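Local coordinates for putative uncharacterized protein (Ustilago maydis, PDB 4GNX) that binds single-stranded DNA as a subunit of replication protein A, through OB-fold domains, and carries a zinc site, at residues E51-F64 and L91-I105. Sequence-based numbering, arbitrary orientation.
Sequences EIKATGFNDAVDRF and LQNEYEITFENSTEI. With nucleotides of chain G.
Strands 51-57 and 95-99 run parallel, joined by backbone hydrogen bonds from Ile97 N to Lys53 O (2.7 Å), Thr55 N to Ile97 O (2.8 Å) and Phe99 N to Thr55 O. Ahead of this pairing, Asn93 bridges the two segments with its amide: ND2 donates to Glu51 O (3.1 Å), in the carbonyl plane, while OD1 accepts from Tyr95 N in an Asx turn. Its CG lies anti to the backbone N (chi1 -157°), which carries ND2 to the neighbouring strand. On one face of the sheet Ala54 CB meets Phe99 CZ at 3.5 Å and Ile97 packs on Ala54 and Ile52. This parallel pair is a feature of the OB-fold barrel, in which helix 59-64 follows the third strand. From that helix Phe64 lies oblique to the Phe99 ring, centroids 5.6 Å apart, and Ile105 CD1 sits 3.9 Å from the Phe64 ring centroid, over one face, in a CH-pi contact. Arg63 bends at chi3 (59°) to reach the turn Glu100-Thr103, its NH2 donating to Thr103 O (3.3 Å). On the DNA-binding side, Thr98 CG2 touches the edge of the Phe57 ring, 3.8 Å from CD2, while the thymine of DT2 of chain G lies over one face of that ring.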
ATOM      1  N   GLU C  51      13.824  21.335  -7.639  1.00 46.06           N
ATOM      2  CA  GLU C  51      12.452  21.750  -7.423  1.00 46.62           C
ATOM      3  C   GLU C  51      12.163  22.063  -5.956  1.00 45.12           C
ATOM      4  O   GLU C  51      12.807  21.517  -5.055  1.00 45.99           O
ATOM      5  CB  GLU C  51      11.492  20.681  -7.939  1.00 48.81           C
ATOM      6  CG  GLU C  51      11.514  20.518  -9.454  1.00 56.38           C
ATOM      7  CD  GLU C  51      10.697  19.328  -9.957  1.00 62.41           C
ATOM      8  OE1 GLU C  51      11.241  18.194  -9.975  1.00 65.59           O
ATOM      9  OE2 GLU C  51       9.518  19.529 -10.355  1.00 63.54           O
ATOM     10  N   ILE C  52      11.204  22.954  -5.713  1.00 42.37           N
ATOM     11  CA  ILE C  52      10.738  23.180  -4.356  1.00 39.79           C
ATOM     12  C   ILE C  52       9.287  23.626  -4.360  1.00 39.79           C
ATOM     13  O   ILE C  52       8.839  24.298  -5.299  1.00 39.11           O
ATOM     14  CB  ILE C  52      11.629  24.187  -3.577  1.00 38.93           C
ATOM     15  CG1 ILE C  52      11.222  24.239  -2.101  1.00 37.67           C
ATOM     16  CG2 ILE C  52      11.562  25.579  -4.195  1.00 39.50           C
ATOM     17  CD1 ILE C  52      12.357  24.440  -1.124  1.00 37.32           C
ATOM     18  N   LYS C  53       8.579  23.235  -3.299  1.00 39.16           N
ATOM     19  CA  LYS C  53       7.226  23.689  -3.043  1.00 39.26           C
ATOM     20  C   LYS C  53       7.194  24.968  -2.212  1.00 41.28           C
ATOM     21  O   LYS C  53       7.906  25.103  -1.205  1.00 42.18           O
ATOM     22  CB  LYS C  53       6.462  22.617  -2.295  1.00 38.32           C
ATOM     23  CG  LYS C  53       4.989  22.911  -2.184  1.00 38.91           C
ATOM     24  CD  LYS C  53       4.261  21.831  -1.407  1.00 39.54           C
ATOM     25  CE  LYS C  53       2.810  22.234  -1.209  1.00 41.41           C
ATOM     26  NZ  LYS C  53       1.958  21.096  -0.793  1.00 44.39           N
ATOM     27  N   ALA C  54       6.339  25.897  -2.622  1.00 40.76           N
ATOM     28  CA  ALA C  54       6.060  27.063  -1.818  1.00 39.51           C
ATOM     29  C   ALA C  54       4.555  27.198  -1.550  1.00 40.05           C
ATOM     30  O   ALA C  54       3.730  26.897  -2.418  1.00 40.34           O
ATOM     31  CB  ALA C  54       6.593  28.279  -2.516  1.00 40.76           C
ATOM     32  N   THR C  55       4.206  27.655  -0.352  1.00 39.82           N
ATOM     33  CA  THR C  55       2.809  27.763   0.051  1.00 40.99           C
ATOM     34  C   THR C  55       2.521  29.125   0.668  1.00 43.63           C
ATOM     35  O   THR C  55       3.337  29.688   1.415  1.00 43.59           O
ATOM     36  CB  THR C  55       2.458  26.702   1.113  1.00 40.99           C
ATOM     37  OG1 THR C  55       2.694  25.391   0.590  1.00 39.01           O
ATOM     38  CG2 THR C  55       1.006  26.819   1.544  1.00 43.26           C
ATOM     39  N   GLY C  56       1.338  29.646   0.374  1.00 45.27           N
ATOM     40  CA  GLY C  56       0.894  30.859   1.013  1.00 47.80           C
ATOM     41  C   GLY C  56      -0.352  30.586   1.811  1.00 50.35           C
ATOM     42  O   GLY C  56      -1.233  29.866   1.335  1.00 51.41           O
ATOM     43  N   PHE C  57      -0.420  31.159   3.015  1.00 52.17           N
ATOM     44  CA  PHE C  57      -1.579  31.044   3.881  1.00 55.27           C
ATOM     45  C   PHE C  57      -2.313  32.377   4.045  1.00 59.20           C
ATOM     46  O   PHE C  57      -1.701  33.447   3.998  1.00 59.52           O
ATOM     47  CB  PHE C  57      -1.156  30.538   5.248  1.00 56.80           C
ATOM     48  CG  PHE C  57      -0.732  29.101   5.271  1.00 55.56           C
ATOM     49  CD1 PHE C  57      -1.667  28.086   5.472  1.00 56.79           C
ATOM     50  CD2 PHE C  57       0.609  28.755   5.135  1.00 54.20           C
ATOM     51  CE1 PHE C  57      -1.281  26.754   5.518  1.00 55.33           C
ATOM     52  CE2 PHE C  57       1.000  27.422   5.176  1.00 52.87           C
ATOM     53  CZ  PHE C  57       0.051  26.422   5.372  1.00 53.32           C
ATOM     54  N   ASN C  58      -3.630  32.289   4.237  1.00 62.47           N
ATOM     55  CA  ASN C  58      -4.514  33.438   4.453  1.00 67.57           C
ATOM     56  C   ASN C  58      -4.199  34.706   3.647  1.00 69.13           C
ATOM     57  O   ASN C  58      -4.510  34.769   2.457  1.00 68.92           O
ATOM     58  CB  ASN C  58      -4.639  33.706   5.947  1.00 70.94           C
ATOM     59  CG  ASN C  58      -4.877  32.428   6.725  1.00 71.07           C
ATOM     60  OD1 ASN C  58      -5.716  31.598   6.349  1.00 70.58           O
ATOM     61  ND2 ASN C  58      -4.116  32.244   7.798  1.00 71.87           N
ATOM     62  N   ASP C  59      -3.575  35.697   4.276  1.00 71.83           N
ATOM     63  CA  ASP C  59      -3.283  36.957   3.586  1.00 74.86           C
ATOM     64  C   ASP C  59      -2.284  36.845   2.412  1.00 71.53           C
ATOM     65  O   ASP C  59      -2.366  37.591   1.425  1.00 72.79           O
ATOM     66  CB  ASP C  59      -2.897  38.043   4.596  1.00 79.31           C
ATOM     67  CG  ASP C  59      -4.085  38.481   5.454  1.00 85.80           C
ATOM     68  OD1 ASP C  59      -4.051  39.591   6.034  1.00 90.96           O
ATOM     69  OD2 ASP C  59      -5.071  37.712   5.539  1.00 86.45           O
ATOM     70  N   ALA C  60      -1.371  35.888   2.504  1.00 67.86           N
ATOM     71  CA  ALA C  60      -0.440  35.619   1.413  1.00 64.88           C
ATOM     72  C   ALA C  60      -1.142  35.206   0.102  1.00 64.99           C
ATOM     73  O   ALA C  60      -0.598  35.426  -0.989  1.00 64.19           O
ATOM     74  CB  ALA C  60       0.573  34.570   1.835  1.00 60.06           C
ATOM     75  N   VAL C  61      -2.335  34.613   0.215  1.00 65.57           N
ATOM     76  CA  VAL C  61      -3.105  34.216  -0.961  1.00 66.80           C
ATOM     77  C   VAL C  61      -3.542  35.455  -1.724  1.00 73.33           C
ATOM     78  O   VAL C  61      -3.381  35.536  -2.946  1.00 75.33           O
ATOM     79  CB  VAL C  61      -4.372  33.412  -0.609  1.00 66.32           C
ATOM     80  CG1 VAL C  61      -5.114  33.012  -1.876  1.00 65.17           C
ATOM     81  CG2 VAL C  61      -4.019  32.182   0.201  1.00 63.54           C
ATOM     82  N   ASP C  62      -4.094  36.417  -0.992  1.00 78.03           N
ATOM     83  CA  ASP C  62      -4.563  37.654  -1.585  1.00 82.93           C
ATOM     84  C   ASP C  62      -3.424  38.359  -2.288  1.00 79.80           C
ATOM     85  O   ASP C  62      -3.584  38.884  -3.390  1.00 80.71           O
ATOM     86  CB  ASP C  62      -5.134  38.553  -0.497  1.00 92.13           C
ATOM     87  CG  ASP C  62      -6.254  37.885   0.290  1.00 96.86           C
ATOM     88  OD1 ASP C  62      -7.319  37.580  -0.299  1.00 98.21           O
ATOM     89  OD2 ASP C  62      -6.073  37.689   1.512  1.00 99.57           O
ATOM     90  N   ARG C  63      -2.266  38.335  -1.647  1.00 76.93           N
ATOM     91  CA  ARG C  63      -1.106  39.027  -2.148  1.00 78.33           C
ATOM     92  C   ARG C  63      -0.471  38.353  -3.363  1.00 75.35           C
ATOM     93  O   ARG C  63      -0.074  39.032  -4.307  1.00 77.31           O
ATOM     94  CB  ARG C  63      -0.085  39.211  -1.026  1.00 79.39           C
ATOM     95  CG  ARG C  63      -0.564  40.160   0.055  1.00 85.64           C
ATOM     96  CD  ARG C  63       0.466  40.412   1.140  1.00 88.95           C
ATOM     97  NE  ARG C  63       1.720  40.967   0.631  1.00 93.19           N
ATOM     98  CZ  ARG C  63       2.928  40.456   0.881  1.00 93.16           C
ATOM     99  NH1 ARG C  63       3.060  39.379   1.652  1.00 88.18           N
ATOM    100  NH2 ARG C  63       4.016  41.034   0.373  1.00 96.32           N
ATOM    101  N   PHE C  64      -0.386  37.026  -3.359  1.00 71.12           N
ATOM    102  CA  PHE C  64       0.417  36.350  -4.378  1.00 68.13           C
ATOM    103  C   PHE C  64      -0.295  35.413  -5.342  1.00 66.50           C
ATOM    104  O   PHE C  64       0.239  35.130  -6.421  1.00 64.98           O
ATOM    105  CB  PHE C  64       1.595  35.643  -3.725  1.00 65.49           C
ATOM    106  CG  PHE C  64       2.409  36.543  -2.847  1.00 68.25           C
ATOM    107  CD1 PHE C  64       2.992  37.699  -3.360  1.00 72.60           C
ATOM    108  CD2 PHE C  64       2.584  36.253  -1.507  1.00 66.66           C
ATOM    109  CE1 PHE C  64       3.742  38.540  -2.550  1.00 73.68           C
ATOM    110  CE2 PHE C  64       3.339  37.086  -0.699  1.00 68.63           C
ATOM    111  CZ  PHE C  64       3.916  38.230  -1.219  1.00 71.59           C
ATOM    112  N   LEU C  91       7.049  16.095  -4.599  1.00 38.69           N
ATOM    113  CA  LEU C  91       8.491  16.335  -4.567  1.00 39.82           C
ATOM    114  C   LEU C  91       9.249  15.578  -3.461  1.00 41.96           C
ATOM    115  O   LEU C  91       8.679  15.252  -2.423  1.00 42.00           O
ATOM    116  CB  LEU C  91       8.745  17.837  -4.425  1.00 37.79           C
ATOM    117  CG  LEU C  91       8.067  18.785  -5.432  1.00 37.36           C
ATOM    118  CD1 LEU C  91       8.442  20.257  -5.213  1.00 35.34           C
ATOM    119  CD2 LEU C  91       8.353  18.364  -6.871  1.00 38.45           C
ATOM    120  N   GLN C  92      10.533  15.306  -3.683  1.00 45.22           N
ATOM    121  CA  GLN C  92      11.368  14.622  -2.662  1.00 48.04           C
ATOM    122  C   GLN C  92      12.069  15.572  -1.686  1.00 44.84           C
ATOM    123  O   GLN C  92      12.647  15.130  -0.708  1.00 45.44           O
ATOM    124  CB  GLN C  92      12.443  13.736  -3.313  1.00 52.88           C
ATOM    125  CG  GLN C  92      11.926  12.626  -4.200  1.00 58.76           C
ATOM    126  CD  GLN C  92      11.343  11.478  -3.412  1.00 64.38           C
ATOM    127  OE1 GLN C  92      10.414  11.664  -2.620  1.00 66.46           O
ATOM    128  NE2 GLN C  92      11.874  10.276  -3.636  1.00 68.24           N
ATOM    129  N   ASN C  93      12.028  16.871  -1.957  1.00 42.51           N
ATOM    130  CA  ASN C  93      12.774  17.843  -1.168  1.00 40.24           C
ATOM    131  C   ASN C  93      12.502  17.765   0.316  1.00 40.13           C
ATOM    132  O   ASN C  93      11.371  17.719   0.764  1.00 39.18           O
ATOM    133  CB  ASN C  93      12.505  19.258  -1.671  1.00 39.30           C
ATOM    134  CG  ASN C  93      13.606  20.237  -1.307  1.00 41.24           C
ATOM    135  OD1 ASN C  93      14.314  20.091  -0.287  1.00 41.20           O
ATOM    136  ND2 ASN C  93      13.747  21.274  -2.137  1.00 41.76           N
ATOM    137  N   GLU C  94      13.588  17.743   1.066  1.00 42.87           N
ATOM    138  CA  GLU C  94      13.608  17.882   2.518  1.00 43.07           C
ATOM    139  C   GLU C  94      12.962  19.194   3.008  1.00 41.12           C
ATOM    140  O   GLU C  94      12.318  19.230   4.060  1.00 41.43           O
ATOM    141  CB  GLU C  94      15.073  17.844   2.935  1.00 45.98           C
ATOM    142  CG  GLU C  94      15.354  17.775   4.422  1.00 50.54           C
ATOM    143  CD  GLU C  94      16.793  18.143   4.746  1.00 52.73           C
ATOM    144  OE1 GLU C  94      17.270  17.748   5.835  1.00 56.11           O
ATOM    145  OE2 GLU C  94      17.442  18.829   3.912  1.00 50.76           O
ATOM    146  N   TYR C  95      13.141  20.279   2.258  1.00 38.73           N
ATOM    147  CA  TYR C  95      12.530  21.550   2.646  1.00 37.82           C
ATOM    148  C   TYR C  95      11.370  22.001   1.741  1.00 37.97           C
ATOM    149  O   TYR C  95      11.168  21.456   0.649  1.00 36.47           O
ATOM    150  CB  TYR C  95      13.599  22.645   2.732  1.00 36.51           C
ATOM    151  CG  TYR C  95      14.741  22.320   3.681  1.00 36.89           C
ATOM    152  CD1 TYR C  95      14.488  21.972   5.002  1.00 37.47           C
ATOM    153  CD2 TYR C  95      16.073  22.376   3.255  1.00 36.90           C
ATOM    154  CE1 TYR C  95      15.512  21.670   5.867  1.00 39.29           C
ATOM    155  CE2 TYR C  95      17.112  22.084   4.115  1.00 38.52           C
ATOM    156  CZ  TYR C  95      16.826  21.730   5.420  1.00 40.29           C
ATOM    157  OH  TYR C  95      17.855  21.436   6.288  1.00 42.45           O
ATOM    158  N   GLU C  96      10.586  22.959   2.243  1.00 40.23           N
ATOM    159  CA  GLU C  96       9.692  23.776   1.415  1.00 42.23           C
ATOM    160  C   GLU C  96       9.661  25.246   1.862  1.00 42.01           C
ATOM    161  O   GLU C  96      10.242  25.599   2.899  1.00 42.41           O
ATOM    162  CB  GLU C  96       8.284  23.170   1.251  1.00 47.28           C
ATOM    163  CG  GLU C  96       7.579  22.693   2.507  1.00 54.43           C
ATOM    164  CD  GLU C  96       6.491  21.642   2.228  1.00 62.95           C
ATOM    165  OE1 GLU C  96       5.505  21.605   3.004  1.00 71.92           O
ATOM    166  OE2 GLU C  96       6.612  20.830   1.263  1.00 62.73           O
ATOM    167  N   ILE C  97       9.019  26.098   1.061  1.00 40.49           N
ATOM    168  CA  ILE C  97       8.960  27.527   1.343  1.00 40.55           C
ATOM    169  C   ILE C  97       7.574  27.978   1.768  1.00 42.80           C
ATOM    170  O   ILE C  97       6.576  27.569   1.180  1.00 44.15           O
ATOM    171  CB  ILE C  97       9.337  28.326   0.108  1.00 40.03           C
ATOM    172  CG1 ILE C  97      10.817  28.133  -0.223  1.00 39.41           C
ATOM    173  CG2 ILE C  97       8.976  29.796   0.292  1.00 42.47           C
ATOM    174  CD1 ILE C  97      11.165  28.558  -1.636  1.00 39.62           C
ATOM    175  N   THR C  98       7.508  28.829   2.784  1.00 45.10           N
ATOM    176  CA  THR C  98       6.240  29.457   3.155  1.00 48.62           C
ATOM    177  C   THR C  98       6.347  30.967   2.974  1.00 51.28           C
ATOM    178  O   THR C  98       7.267  31.603   3.482  1.00 52.28           O
ATOM    179  CB  THR C  98       5.808  29.156   4.606  1.00 51.78           C
ATOM    180  OG1 THR C  98       6.179  27.825   4.962  1.00 53.88           O
ATOM    181  CG2 THR C  98       4.310  29.285   4.756  1.00 52.99           C
ATOM    182  N   PHE C  99       5.402  31.530   2.234  1.00 52.98           N
ATOM    183  CA  PHE C  99       5.360  32.954   2.024  1.00 55.50           C
ATOM    184  C   PHE C  99       4.891  33.656   3.289  1.00 59.95           C
ATOM    185  O   PHE C  99       3.808  33.379   3.816  1.00 58.95           O
ATOM    186  CB  PHE C  99       4.431  33.302   0.871  1.00 54.37           C
ATOM    187  CG  PHE C  99       4.820  32.687  -0.435  1.00 51.57           C
ATOM    188  CD1 PHE C  99       6.163  32.539  -0.789  1.00 50.43           C
ATOM    189  CD2 PHE C  99       3.837  32.296  -1.343  1.00 51.29           C
ATOM    190  CE1 PHE C  99       6.521  31.983  -2.012  1.00 48.88           C
ATOM    191  CE2 PHE C  99       4.187  31.739  -2.566  1.00 50.35           C
ATOM    192  CZ  PHE C  99       5.532  31.587  -2.902  1.00 49.08           C
ATOM    193  N   GLU C 100       5.740  34.555   3.767  1.00 65.97           N
ATOM    194  CA  GLU C 100       5.398  35.474   4.843  1.00 73.49           C
ATOM    195  C   GLU C 100       5.032  36.843   4.242  1.00 74.04           C
ATOM    196  O   GLU C 100       5.135  37.046   3.028  1.00 71.12           O
ATOM    197  CB  GLU C 100       6.556  35.573   5.853  1.00 79.85           C
ATOM    198  CG  GLU C 100       7.933  35.760   5.217  1.00 85.02           C
ATOM    199  CD  GLU C 100       9.088  35.701   6.213  1.00 91.26           C
ATOM    200  OE1 GLU C 100       8.865  35.922   7.431  1.00 98.04           O
ATOM    201  OE2 GLU C 100      10.233  35.440   5.772  1.00 89.41           O
ATOM    202  N   ASN C 101       4.595  37.772   5.084  1.00 77.33           N
ATOM    203  CA  ASN C 101       4.218  39.094   4.597  1.00 80.16           C
ATOM    204  C   ASN C 101       5.362  39.926   4.018  1.00 79.98           C
ATOM    205  O   ASN C 101       5.140  40.741   3.130  1.00 80.62           O
ATOM    206  CB  ASN C 101       3.430  39.867   5.649  1.00 85.23           C
ATOM    207  CG  ASN C 101       1.964  39.486   5.658  1.00 86.16           C
ATOM    208  OD1 ASN C 101       1.246  39.780   6.609  1.00 89.75           O
ATOM    209  ND2 ASN C 101       1.512  38.822   4.589  1.00 83.24           N
ATOM    210  N   SER C 102       6.581  39.690   4.495  1.00 78.30           N
ATOM    211  CA  SER C 102       7.764  40.359   3.952  1.00 79.44           C
ATOM    212  C   SER C 102       8.185  39.856   2.552  1.00 75.87           C
ATOM    213  O   SER C 102       9.155  40.359   1.973  1.00 76.17           O
ATOM    214  CB  SER C 102       8.938  40.194   4.918  1.00 80.02           C
ATOM    215  OG  SER C 102       9.703  39.041   4.595  1.00 75.93           O
ATOM    216  N   THR C 103       7.471  38.866   2.023  1.00 72.10           N
ATOM    217  CA  THR C 103       7.910  38.167   0.820  1.00 69.13           C
ATOM    218  C   THR C 103       7.824  39.036  -0.442  1.00 72.94           C
ATOM    219  O   THR C 103       6.791  39.643  -0.732  1.00 75.02           O
ATOM    220  CB  THR C 103       7.177  36.814   0.649  1.00 64.29           C
ATOM    221  OG1 THR C 103       7.610  35.912   1.670  1.00 62.26           O
ATOM    222  CG2 THR C 103       7.482  36.168  -0.697  1.00 61.58           C
ATOM    223  N   GLU C 104       8.939  39.083  -1.168  1.00 74.05           N
ATOM    224  CA  GLU C 104       9.072  39.824  -2.413  1.00 77.31           C
ATOM    225  C   GLU C 104       8.994  38.874  -3.602  1.00 73.57           C
ATOM    226  O   GLU C 104       9.796  37.936  -3.713  1.00 70.08           O
ATOM    227  CB  GLU C 104      10.425  40.544  -2.454  1.00 82.73           C
ATOM    228  CG  GLU C 104      10.529  41.814  -1.617  1.00 90.30           C
ATOM    229  CD  GLU C 104      10.376  43.097  -2.437  1.00 99.19           C
ATOM    230  OE1 GLU C 104       9.828  43.057  -3.568  1.00101.24           O
ATOM    231  OE2 GLU C 104      10.810  44.164  -1.947  1.00103.51           O
ATOM    232  N   ILE C 105       8.028  39.126  -4.482  1.00 73.94           N
ATOM    233  CA  ILE C 105       7.923  38.444  -5.771  1.00 71.86           C
ATOM    234  C   ILE C 105       7.847  39.482  -6.897  1.00 78.72           C
ATOM    235  O   ILE C 105       6.984  40.373  -6.894  1.00 81.03           O
ATOM    236  CB  ILE C 105       6.706  37.503  -5.839  1.00 67.23           C
ATOM    237  CG1 ILE C 105       6.802  36.433  -4.750  1.00 63.56           C
ATOM    238  CG2 ILE C 105       6.598  36.870  -7.221  1.00 66.28           C
ATOM    239  CD1 ILE C 105       5.551  35.600  -4.585  1.00 62.08           C
TER
ATOM    240  P    DT G   2       1.503  23.551  12.676  1.00134.45           P
ATOM    241  OP1  DT G   2       1.308  22.610  13.809  1.00130.20           O
ATOM    242  OP2  DT G   2       2.246  23.097  11.471  1.00131.43           O
ATOM    243  O5'  DT G   2       0.050  24.053  12.249  1.00124.67           O
ATOM    244  C5'  DT G   2      -0.315  24.192  10.862  1.00112.20           C
ATOM    245  C4'  DT G   2      -1.783  24.530  10.741  1.00102.05           C
ATOM    246  O4'  DT G   2      -1.977  25.958  10.865  1.00 99.98           O
ATOM    247  C3'  DT G   2      -2.416  24.131   9.412  1.00 98.37           C
ATOM    248  O3'  DT G   2      -3.758  23.701   9.631  1.00 96.68           O
ATOM    249  C2'  DT G   2      -2.358  25.406   8.592  1.00 98.49           C
ATOM    250  C1'  DT G   2      -2.416  26.519   9.632  1.00 97.20           C
ATOM    251  N1   DT G   2      -1.545  27.672   9.322  1.00 91.97           N
ATOM    252  C2   DT G   2      -2.108  28.929   9.285  1.00 96.90           C
ATOM    253  O2   DT G   2      -3.292  29.137   9.501  1.00102.24           O
ATOM    254  N3   DT G   2      -1.227  29.940   8.984  1.00 93.88           N
ATOM    255  C4   DT G   2       0.124  29.822   8.719  1.00 88.37           C
ATOM    256  O4   DT G   2       0.788  30.824   8.467  1.00 81.25           O
ATOM    257  C5   DT G   2       0.646  28.472   8.772  1.00 87.40           C
ATOM    258  C7   DT G   2       2.099  28.243   8.502  1.00 80.58           C
ATOM    259  C6   DT G   2      -0.206  27.479   9.062  1.00 89.43           C
TER